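Local coordinates for putative type VI secretion protein (Escherichia coli, PDB 6SKI) that probably hydrolyses phospholipids as a toxic effector that the type VI secretion system carries on its VgrG spike, at residues A[37-43]-A[122-128]; A[57-62]-A[250-256]; A[287-291]-A[525-529]. All blocks are in the same frame, centred on the assembly; numbering follows the deposited sequence.

Interaction 1 (A[37-43]-A[122-128])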
loop_
_atom_site.group_PDB
_atom_site.type_symbol
_atom_site.label_atom_id
_atom_site.label_comp_id
_atom_site.label_asym_id
_atom_site.label_seq_id
_atom_site.Cartn_x
_atom_site.Cartn_y
_atom_site.Cartn_z
ATOM N N LEU A 37 -23.075 -8.559 2.858
ATOM C CA LEU A 37 -22.450 -7.323 2.417
ATOM C C LEU A 37 -20.942 -7.449 2.568
ATOM O O LEU A 37 -20.441 -7.677 3.672
ATOM C CB LEU A 37 -22.975 -6.129 3.208
ATOM C CG LEU A 37 -22.421 -4.768 2.801
ATOM C CD1 LEU A 37 -22.753 -4.458 1.361
ATOM C CD2 LEU A 37 -22.993 -3.712 3.705
ATOM N N THR A 38 -20.228 -7.302 1.461
ATOM C CA THR A 38 -18.776 -7.339 1.450
ATOM C C THR A 38 -18.245 -5.929 1.261
ATOM O O THR A 38 -18.652 -5.229 0.329
ATOM C CB THR A 38 -18.257 -8.247 0.339
ATOM O OG1 THR A 38 -19.136 -9.365 0.187
ATOM C CG2 THR A 38 -16.870 -8.741 0.673
ATOM N N ILE A 39 -17.343 -5.514 2.140
ATOM C CA ILE A 39 -16.705 -4.211 2.047
ATOM C C ILE A 39 -15.299 -4.425 1.516
ATOM O O ILE A 39 -14.478 -5.091 2.158
ATOM C CB ILE A 39 -16.691 -3.482 3.397
ATOM C CG1 ILE A 39 -18.065 -3.577 4.060
ATOM C CG2 ILE A 39 -16.281 -2.036 3.209
ATOM C CD1 ILE A 39 -18.162 -2.849 5.374
ATOM N N GLY A 40 -15.025 -3.870 0.343
ATOM C CA GLY A 40 -13.710 -3.975 -0.244
ATOM C C GLY A 40 -12.783 -2.927 0.317
ATOM O O GLY A 40 -12.969 -1.733 0.077
ATOM N N ILE A 41 -11.782 -3.361 1.072
ATOM C CA ILE A 41 -10.839 -2.463 1.722
ATOM C C ILE A 41 -9.593 -2.418 0.858
ATOM O O ILE A 41 -8.977 -3.455 0.588
ATOM C CB ILE A 41 -10.511 -2.917 3.150
ATOM C CG1 ILE A 41 -11.761 -3.470 3.826
ATOM C CG2 ILE A 41 -9.988 -1.758 3.956
ATOM C CD1 ILE A 41 -12.721 -2.404 4.268
ATOM N N PHE A 42 -9.228 -1.221 0.414
ATOM C CA PHE A 42 -8.149 -1.039 -0.547
ATOM C C PHE A 42 -7.117 -0.115 0.077
ATOM O O PHE A 42 -7.311 1.104 0.116
ATOM C CB PHE A 42 -8.683 -0.472 -1.860
ATOM C CG PHE A 42 -9.515 -1.443 -2.636
ATOM C CD1 PHE A 42 -10.891 -1.407 -2.557
ATOM C CD2 PHE A 42 -8.924 -2.383 -3.456
ATOM C CE1 PHE A 42 -11.656 -2.297 -3.264
ATOM C CE2 PHE A 42 -9.691 -3.272 -4.168
ATOM C CZ PHE A 42 -11.055 -3.229 -4.069
ATOM N N PHE A 43 -6.024 -0.696 0.552
ATOM C CA PHE A 43 -4.941 0.036 1.194
ATOM C C PHE A 43 -3.877 0.279 0.138
ATOM O O PHE A 43 -3.201 -0.656 -0.295
ATOM C CB PHE A 43 -4.348 -0.755 2.353
ATOM C CG PHE A 43 -5.215 -0.843 3.562
ATOM C CD1 PHE A 43 -5.220 0.164 4.503
ATOM C CD2 PHE A 43 -5.971 -1.970 3.794
ATOM C CE1 PHE A 43 -5.993 0.063 5.627
ATOM C CE2 PHE A 43 -6.742 -2.074 4.916
ATOM C CZ PHE A 43 -6.755 -1.057 5.834
ATOM N N ALA A 122 -24.086 -8.199 -1.710
ATOM C CA ALA A 122 -23.763 -6.865 -2.183
ATOM C C ALA A 122 -22.300 -6.576 -1.895
ATOM O O ALA A 122 -21.689 -7.179 -1.012
ATOM C CB ALA A 122 -24.647 -5.801 -1.529
ATOM N N GLN A 123 -21.744 -5.642 -2.658
ATOM C CA GLN A 123 -20.359 -5.231 -2.501
ATOM C C GLN A 123 -20.280 -3.717 -2.453
ATOM O O GLN A 123 -20.890 -3.032 -3.278
ATOM C CB GLN A 123 -19.490 -5.756 -3.639
ATOM C CG GLN A 123 -18.916 -7.127 -3.402
ATOM C CD GLN A 123 -18.047 -7.579 -4.542
ATOM O OE1 GLN A 123 -17.797 -6.827 -5.480
ATOM N NE2 GLN A 123 -17.570 -8.812 -4.466
ATOM N N ILE A 124 -19.530 -3.203 -1.487
ATOM C CA ILE A 124 -19.176 -1.797 -1.412
ATOM C C ILE A 124 -17.670 -1.734 -1.224
ATOM O O ILE A 124 -17.039 -2.692 -0.774
ATOM C CB ILE A 124 -19.912 -1.059 -0.277
ATOM C CG1 ILE A 124 -19.432 -1.554 1.083
ATOM C CG2 ILE A 124 -21.409 -1.246 -0.404
ATOM C CD1 ILE A 124 -20.088 -0.860 2.240
ATOM N N LYS A 125 -17.086 -0.599 -1.588
ATOM C CA LYS A 125 -15.638 -0.514 -1.654
ATOM C C LYS A 125 -15.145 0.753 -0.980
ATOM O O LYS A 125 -15.869 1.744 -0.860
ATOM C CB LYS A 125 -15.131 -0.589 -3.100
ATOM C CG LYS A 125 -15.675 0.453 -4.045
ATOM C CD LYS A 125 -15.444 0.001 -5.471
ATOM C CE LYS A 125 -15.665 1.113 -6.465
ATOM N NZ LYS A 125 -15.863 0.555 -7.828
ATOM N N THR A 126 -13.899 0.691 -0.532
ATOM C CA THR A 126 -13.271 1.742 0.244
ATOM C C THR A 126 -11.822 1.874 -0.192
ATOM O O THR A 126 -11.150 0.875 -0.449
ATOM C CB THR A 126 -13.334 1.426 1.737
ATOM O OG1 THR A 126 -14.664 1.030 2.094
ATOM C CG2 THR A 126 -12.952 2.619 2.525
ATOM N N TYR A 127 -11.341 3.109 -0.266
ATOM C CA TYR A 127 -9.979 3.387 -0.701
ATOM C C TYR A 127 -9.250 4.156 0.388
ATOM O O TYR A 127 -9.692 5.235 0.794
ATOM C CB TYR A 127 -9.969 4.173 -2.010
ATOM C CG TYR A 127 -8.581 4.469 -2.519
ATOM C CD1 TYR A 127 -7.885 3.536 -3.273
ATOM C CD2 TYR A 127 -7.967 5.681 -2.251
ATOM C CE1 TYR A 127 -6.618 3.802 -3.739
ATOM C CE2 TYR A 127 -6.701 5.954 -2.710
ATOM C CZ TYR A 127 -6.032 5.013 -3.454
ATOM O OH TYR A 127 -4.767 5.288 -3.916
ATOM N N ILE A 128 -8.138 3.601 0.855
ATOM C CA ILE A 128 -7.258 4.259 1.810
ATOM C C ILE A 128 -5.937 4.544 1.112
ATOM O O ILE A 128 -5.382 3.673 0.435
ATOM C CB ILE A 128 -7.048 3.396 3.069
ATOM C CG1 ILE A 128 -8.392 3.067 3.720
ATOM C CG2 ILE A 128 -6.164 4.108 4.062
ATOM C CD1 ILE A 128 -8.907 1.688 3.394
#
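In Ile124, CG1 sits between the backbone N and the carbonyl carbon (chi1 68°), which swings that branch alongside Ile39: Ile124 CG1 lies 3.8 Å from Ile39 CG2, and the two side chains run side by side. In Phe43, CG stands opposite the carbonyl carbon (chi1 -72°), which lays the ring beside Ile128, whose CD1 sits over one face, offset toward the rim, in a CH-pi contact 4.2 Å from the ring centroid. The same CD1 reaches Ile41 CG2 at 3.7 Å, and farther back Leu37 CD1 spans Ala122 CB and Ile124 CG2. Helix 156-178 packs on this mainly apolar face, through Leu172, Ile168 and Ala164. On the other face Phe42 turns its ring edge toward its partner strand, with Thr126 O in the ring plane and CE1 3.9 Å from Lys125 CB; helix 101-108 covers it, and Phe194 lies nearly parallel to the ring. Lys125 carries its amine away from the pair to Tyr109 O. Between the faces run the backbone bonds of a parallel ladder: Thr38 N and Gly40 N donate to Ala122 O and Ile124 O, while Thr38 O, Gly40 O and Phe42 O receive the amides of Ile124, Thr126 and Ile128. The bond from Ile128 N to Phe42 O is 2.7 Å, whereas that from Phe42 N to Thr126 O is weak. The strands come closest at Gly40, whose CA lies 4.2 Å from Lys125 CA. With strand 184-195 hydrogen-bonded along the other edge of 37-43, these strands belong to a largely parallel, helix-flanked central sheet, consistent with the alpha/beta-hydrolase fold of the family.

Interaction 2 (A[57-62]-A[250-256])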
loop_
_atom_site.group_PDB
_atom_site.type_symbol
_atom_site.label_atom_id
_atom_site.label_comp_id
_atom_site.label_asym_id
_atom_site.label_seq_id
_atom_site.Cartn_x
_atom_site.Cartn_y
_atom_site.Cartn_z
ATOM N N LEU A 57 12.721 11.038 4.505
ATOM C CA LEU A 57 13.695 11.156 5.583
ATOM C C LEU A 57 13.804 9.869 6.384
ATOM O O LEU A 57 14.888 9.539 6.871
ATOM C CB LEU A 57 13.333 12.319 6.501
ATOM C CG LEU A 57 13.414 13.702 5.866
ATOM C CD1 LEU A 57 13.112 14.770 6.890
ATOM C CD2 LEU A 57 14.776 13.912 5.246
ATOM N N MET A 58 12.700 9.135 6.537
ATOM C CA MET A 58 12.774 7.810 7.138
ATOM C C MET A 58 13.715 6.914 6.358
ATOM O O MET A 58 14.381 6.051 6.937
ATOM C CB MET A 58 11.385 7.178 7.193
ATOM C CG MET A 58 10.808 7.033 8.579
ATOM S SD MET A 58 9.311 6.037 8.574
ATOM C CE MET A 58 9.989 4.394 8.769
ATOM N N LYS A 59 13.779 7.107 5.042
ATOM C CA LYS A 59 14.688 6.306 4.228
ATOM C C LYS A 59 16.156 6.575 4.565
ATOM O O LYS A 59 17.022 5.762 4.223
ATOM C CB LYS A 59 14.410 6.542 2.745
ATOM C CG LYS A 59 13.462 5.510 2.156
ATOM C CD LYS A 59 13.188 5.745 0.688
ATOM C CE LYS A 59 12.323 6.969 0.482
ATOM N NZ LYS A 59 12.259 7.355 -0.952
ATOM N N PHE A 60 16.462 7.701 5.221
ATOM C CA PHE A 60 17.838 7.966 5.643
ATOM C C PHE A 60 18.357 6.905 6.599
ATOM O O PHE A 60 19.563 6.641 6.632
ATOM C CB PHE A 60 17.951 9.329 6.324
ATOM C CG PHE A 60 18.245 10.462 5.391
ATOM C CD1 PHE A 60 19.510 11.019 5.343
ATOM C CD2 PHE A 60 17.254 10.996 4.593
ATOM C CE1 PHE A 60 19.785 12.069 4.503
ATOM C CE2 PHE A 60 17.525 12.049 3.751
ATOM C CZ PHE A 60 18.792 12.587 3.706
ATOM N N ASN A 61 17.477 6.318 7.404
ATOM C CA ASN A 61 17.889 5.315 8.376
ATOM C C ASN A 61 18.563 4.140 7.680
ATOM O O ASN A 61 17.971 3.498 6.807
ATOM C CB ASN A 61 16.672 4.844 9.169
ATOM C CG ASN A 61 17.042 4.098 10.427
ATOM O OD1 ASN A 61 17.509 4.690 11.392
ATOM N ND2 ASN A 61 16.811 2.794 10.434
ATOM N N GLU A 62 19.822 3.890 8.050
ATOM C CA GLU A 62 20.620 2.763 7.568
ATOM C C GLU A 62 21.057 2.929 6.117
ATOM O O GLU A 62 21.788 2.085 5.591
ATOM C CB GLU A 62 19.872 1.436 7.738
ATOM C CG GLU A 62 19.384 1.170 9.148
ATOM C CD GLU A 62 20.506 0.794 10.091
ATOM O OE1 GLU A 62 21.568 0.353 9.608
ATOM O OE2 GLU A 62 20.328 0.940 11.317
ATOM N N ILE A 250 9.501 1.153 5.160
ATOM C CA ILE A 250 10.465 1.631 4.176
ATOM C C ILE A 250 11.316 2.692 4.857
ATOM O O ILE A 250 10.967 3.877 4.866
ATOM C CB ILE A 250 9.771 2.183 2.919
ATOM C CG1 ILE A 250 8.897 1.108 2.279
ATOM C CG2 ILE A 250 10.796 2.682 1.924
ATOM C CD1 ILE A 250 7.767 1.651 1.444
ATOM N N GLY A 251 12.429 2.272 5.432
ATOM C CA GLY A 251 13.214 3.115 6.297
ATOM C C GLY A 251 13.107 2.684 7.745
ATOM O O GLY A 251 12.777 1.541 8.069
ATOM N N GLY A 252 13.394 3.626 8.633
ATOM C CA GLY A 252 13.319 3.339 10.052
ATOM C C GLY A 252 13.528 4.598 10.858
ATOM O O GLY A 252 13.713 5.689 10.314
ATOM N N ILE A 253 13.474 4.431 12.177
ATOM C CA ILE A 253 13.739 5.508 13.120
ATOM C C ILE A 253 14.779 5.131 14.159
ATOM O O ILE A 253 14.998 5.895 15.100
ATOM C CB ILE A 253 12.445 5.980 13.812
ATOM C CG1 ILE A 253 11.857 4.857 14.665
ATOM C CG2 ILE A 253 11.435 6.463 12.791
ATOM C CD1 ILE A 253 11.186 5.343 15.922
ATOM N N SER A 254 15.427 3.971 14.021
ATOM C CA SER A 254 16.320 3.488 15.069
ATOM C C SER A 254 17.519 4.408 15.259
ATOM O O SER A 254 18.014 4.567 16.380
ATOM C CB SER A 254 16.780 2.067 14.751
ATOM O OG SER A 254 17.218 1.962 13.410
ATOM N N ASN A 255 18.004 5.019 14.182
ATOM C CA ASN A 255 19.187 5.865 14.245
ATOM C C ASN A 255 18.857 7.347 14.331
ATOM O O ASN A 255 19.776 8.170 14.330
ATOM C CB ASN A 255 20.088 5.609 13.036
ATOM C CG ASN A 255 20.552 4.175 12.952
ATOM O OD1 ASN A 255 20.785 3.529 13.969
ATOM N ND2 ASN A 255 20.689 3.668 11.736
ATOM N N PHE A 256 17.582 7.709 14.410
ATOM C CA PHE A 256 17.184 9.096 14.609
ATOM C C PHE A 256 17.264 9.416 16.093
ATOM O O PHE A 256 16.535 8.829 16.897
ATOM C CB PHE A 256 15.769 9.342 14.092
ATOM C CG PHE A 256 15.666 9.400 12.601
ATOM C CD1 PHE A 256 15.376 10.590 11.965
ATOM C CD2 PHE A 256 15.839 8.265 11.836
ATOM C CE1 PHE A 256 15.275 10.648 10.596
ATOM C CE2 PHE A 256 15.737 8.317 10.468
ATOM C CZ PHE A 256 15.456 9.509 9.850
#
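Ile250 meets the other segment through CG2, which lies 3.9 Å from Lys59 CG as the two side chains run alongside each other; the lysine amine continues to a salt bridge with Glu51. Gly251 then brings the backbones together, its CA 4.1 Å from Lys59 CA and lying close against Met58 O. Gly252 N donates to that same Met58 O at 3.1 Å, arriving above the carbonyl plane, while Asn61 N, closing the type I turn from Met58 to Asn61, reaches the oxygen from the opposite face. The methyl end of Met58, bent at chi3 (88°), tucks against this glycine backbone, with CE 3.5 Å from Gly252 N. The segment is part of the long loop following strand 237-243 in the predicted Tle1-like catalytic domain, of alpha/beta-hydrolase type, and it docks here on the turn from Met58 to Asn61, at the C-terminal part of helix 53-58. Ile253, whose CG2 approaches Met58 CG, begins a second type I turn ending at Phe256, and the carboxamide of Asn61 grips this turn at two points. Its ND2 donates to Ser254 OG at 3.1 Å, nearly in the amide plane, and its OD1 accepts Asn255 N at 2.9 Å in the carbonyl plane, which together restrain the rotation of the amide about CB-CG. From Asn255 the side-chain ND2 makes a weak bond to Glu62 OE2, while Glu62 OE1 forms a salt bridge with Arg67. Phe256 presents its ring edge to the first segment, with CZ 3.0 Å from Leu57 O and CE2 3.8 Å from Asn61 CB, both partners lying in the ring plane.

Interaction 3 (A[287-291]-A[525-529]); sequences EYRYN and PNKPN
A single beta bridge between two loops, Arg289 opposite Pro528, ties the loop after strand 278-284 to the loop after strand 521-523. Asn529 N donates almost straight to Tyr288 O at 2.6 Å, and two residues on, Tyr290 N donates to Lys527 O at 2.8 Å, so the backbone bonds flank Arg289. Its side chain runs alongside Asn526. With CG anti to the carbonyl carbon (chi1 -84°) and a bend at chi3, the guanidinium is directed between two acceptors, both close to its plane. NH1 donates to Asn526 OD1 at 2.9 Å, although the nitrogen stands above the carbonyl plane of that amide, and the guanidinium and amide planes are 41° apart. NE makes a straight salt bridge of 2.8 Å to Glu287 OE2, on the syn lone pair, which leaves the arginine held along two edges. Phe292 adds a cation-pi contact to the guanidinium. The loop carrying Arg289 belongs to the predicted Tle1-like catalytic domain, and the arginine side chain touches a Ser197-His310-Asp245 constellation that resembles the catalytic triad of alpha/beta hydrolases. Glu287 OE1, the other carboxylate oxygen, hydrogen-bonds Ser489 and more weakly the backbone N of His310, which links the salt bridge to this probable active site. Tyr290 extends along Lys527, whose extended chain brings NZ over one ring face for a cation-pi interaction, 4.1 Å from the centroid and offset toward the rim. Asn529 OD1 approaches the same ring obliquely, 3.2 Å from Tyr290 CD1, and Asn529 ND2 hydrogen-bonds Ile533 O. At the far end, Asn291 ND2 donates to Pro525 O at 3.3 Å and also to Lys59 O.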
loop_
_atom_site.group_PDB
_atom_site.type_symbol
_atom_site.label_atom_id
_atom_site.label_comp_id
_atom_site.label_asym_id
_atom_site.label_seq_id
_atom_site.Cartn_x
_atom_site.Cartn_y
_atom_site.Cartn_z
ATOM N N GLU A 287 13.098 -7.214 -7.052
ATOM C CA GLU A 287 13.186 -6.106 -6.116
ATOM C C GLU A 287 14.339 -6.401 -5.171
ATOM O O GLU A 287 14.361 -7.454 -4.526
ATOM C CB GLU A 287 11.881 -5.919 -5.347
ATOM C CG GLU A 287 11.961 -4.892 -4.235
ATOM C CD GLU A 287 12.281 -3.503 -4.741
ATOM O OE1 GLU A 287 11.965 -3.199 -5.907
ATOM O OE2 GLU A 287 12.850 -2.707 -3.970
ATOM N N TYR A 288 15.293 -5.477 -5.095
ATOM C CA TYR A 288 16.553 -5.740 -4.423
ATOM C C TYR A 288 16.964 -4.637 -3.463
ATOM O O TYR A 288 18.048 -4.724 -2.884
ATOM C CB TYR A 288 17.663 -5.939 -5.460
ATOM C CG TYR A 288 17.381 -7.062 -6.423
ATOM C CD1 TYR A 288 17.146 -8.344 -5.968
ATOM C CD2 TYR A 288 17.315 -6.830 -7.786
ATOM C CE1 TYR A 288 16.878 -9.368 -6.842
ATOM C CE2 TYR A 288 17.046 -7.847 -8.667
ATOM C CZ TYR A 288 16.828 -9.114 -8.188
ATOM O OH TYR A 288 16.559 -10.140 -9.059
ATOM N N ARG A 289 16.143 -3.610 -3.282
ATOM C CA ARG A 289 16.519 -2.469 -2.470
ATOM C C ARG A 289 16.636 -2.862 -1.002
ATOM O O ARG A 289 16.018 -3.818 -0.529
ATOM C CB ARG A 289 15.495 -1.351 -2.636
ATOM C CG ARG A 289 15.743 -0.480 -3.841
ATOM C CD ARG A 289 14.700 0.599 -3.944
ATOM N NE ARG A 289 13.400 0.042 -4.289
ATOM C CZ ARG A 289 12.358 0.768 -4.666
ATOM N NH1 ARG A 289 12.466 2.084 -4.747
ATOM N NH2 ARG A 289 11.210 0.179 -4.964
ATOM N N TYR A 290 17.452 -2.101 -0.276
ATOM C CA TYR A 290 17.635 -2.357 1.145
ATOM C C TYR A 290 16.434 -1.876 1.947
ATOM O O TYR A 290 15.997 -2.552 2.884
ATOM C CB TYR A 290 18.920 -1.683 1.633
ATOM C CG TYR A 290 19.126 -1.741 3.127
ATOM C CD1 TYR A 290 19.851 -2.769 3.706
ATOM C CD2 TYR A 290 18.602 -0.764 3.960
ATOM C CE1 TYR A 290 20.040 -2.828 5.067
ATOM C CE2 TYR A 290 18.783 -0.816 5.318
ATOM C CZ TYR A 290 19.504 -1.847 5.868
ATOM O OH TYR A 290 19.693 -1.903 7.229
ATOM N N ASN A 291 15.885 -0.722 1.586
ATOM C CA ASN A 291 14.742 -0.155 2.285
ATOM C C ASN A 291 13.433 -0.831 1.914
ATOM O O ASN A 291 12.394 -0.484 2.482
ATOM C CB ASN A 291 14.641 1.342 1.993
ATOM C CG ASN A 291 15.542 2.165 2.876
ATOM O OD1 ASN A 291 15.867 1.770 3.992
ATOM N ND2 ASN A 291 15.964 3.316 2.378
ATOM N N PRO A 525 18.759 6.535 -1.234
ATOM C CA PRO A 525 17.421 6.055 -0.866
ATOM C C PRO A 525 17.090 4.700 -1.448
ATOM O O PRO A 525 16.382 3.916 -0.806
ATOM C CB PRO A 525 16.499 7.143 -1.434
ATOM C CG PRO A 525 17.393 8.320 -1.648
ATOM C CD PRO A 525 18.672 7.716 -2.102
ATOM N N ASN A 526 17.590 4.395 -2.639
ATOM C CA ASN A 526 17.245 3.185 -3.365
ATOM C C ASN A 526 18.451 2.272 -3.468
ATOM O O ASN A 526 18.677 1.618 -4.482
ATOM C CB ASN A 526 16.708 3.528 -4.749
ATOM C CG ASN A 526 15.526 4.460 -4.691
ATOM O OD1 ASN A 526 14.486 4.125 -4.130
ATOM N ND2 ASN A 526 15.682 5.647 -5.257
ATOM N N LYS A 527 19.221 2.203 -2.397
ATOM C CA LYS A 527 20.451 1.433 -2.425
ATOM C C LYS A 527 20.131 -0.055 -2.349
ATOM O O LYS A 527 19.262 -0.464 -1.577
ATOM C CB LYS A 527 21.353 1.837 -1.264
ATOM C CG LYS A 527 22.169 0.720 -0.662
ATOM C CD LYS A 527 22.498 1.018 0.781
ATOM C CE LYS A 527 22.750 -0.252 1.558
ATOM N NZ LYS A 527 22.676 -0.002 3.022
ATOM N N PRO A 528 20.803 -0.870 -3.155
ATOM C CA PRO A 528 20.507 -2.302 -3.160
ATOM C C PRO A 528 20.890 -2.955 -1.845
ATOM O O PRO A 528 21.800 -2.512 -1.143
ATOM C CB PRO A 528 21.366 -2.827 -4.314
ATOM C CG PRO A 528 22.491 -1.855 -4.369
ATOM C CD PRO A 528 21.810 -0.538 -4.171
ATOM N N ASN A 529 20.180 -4.026 -1.515
ATOM C CA ASN A 529 20.574 -4.839 -0.383
ATOM C C ASN A 529 21.904 -5.516 -0.696
ATOM O O ASN A 529 22.254 -5.735 -1.858
ATOM C CB ASN A 529 19.490 -5.871 -0.075
ATOM C CG ASN A 529 19.565 -6.397 1.338
ATOM O OD1 ASN A 529 19.576 -5.631 2.299
ATOM N ND2 ASN A 529 19.605 -7.714 1.474
#

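In the fold
Interaction 1 lies in the central sheet, pairing strands 22-43 and 121-128, and the other two gather on the opposite side of the chain's centre, each with its centre about 32 Å from that of interaction 1. Interactions 2 and 3 are neighbours, about 13 Å between centres, and touch directly: Tyr290 OH packs on Glu62 CB, and Ile250 CG2 on Asn291 O. Along the chain, 57-62 follows strand 22-43 and precedes 122-128, so interactions 1 and 2 alternate, whereas interaction 3 opens after both have closed. Sequence near the N terminus, the catalytic-domain loops and the C-terminal region thus meet on this side of the fold, where Arg289 touches the probable triad and Ile250 lies near it.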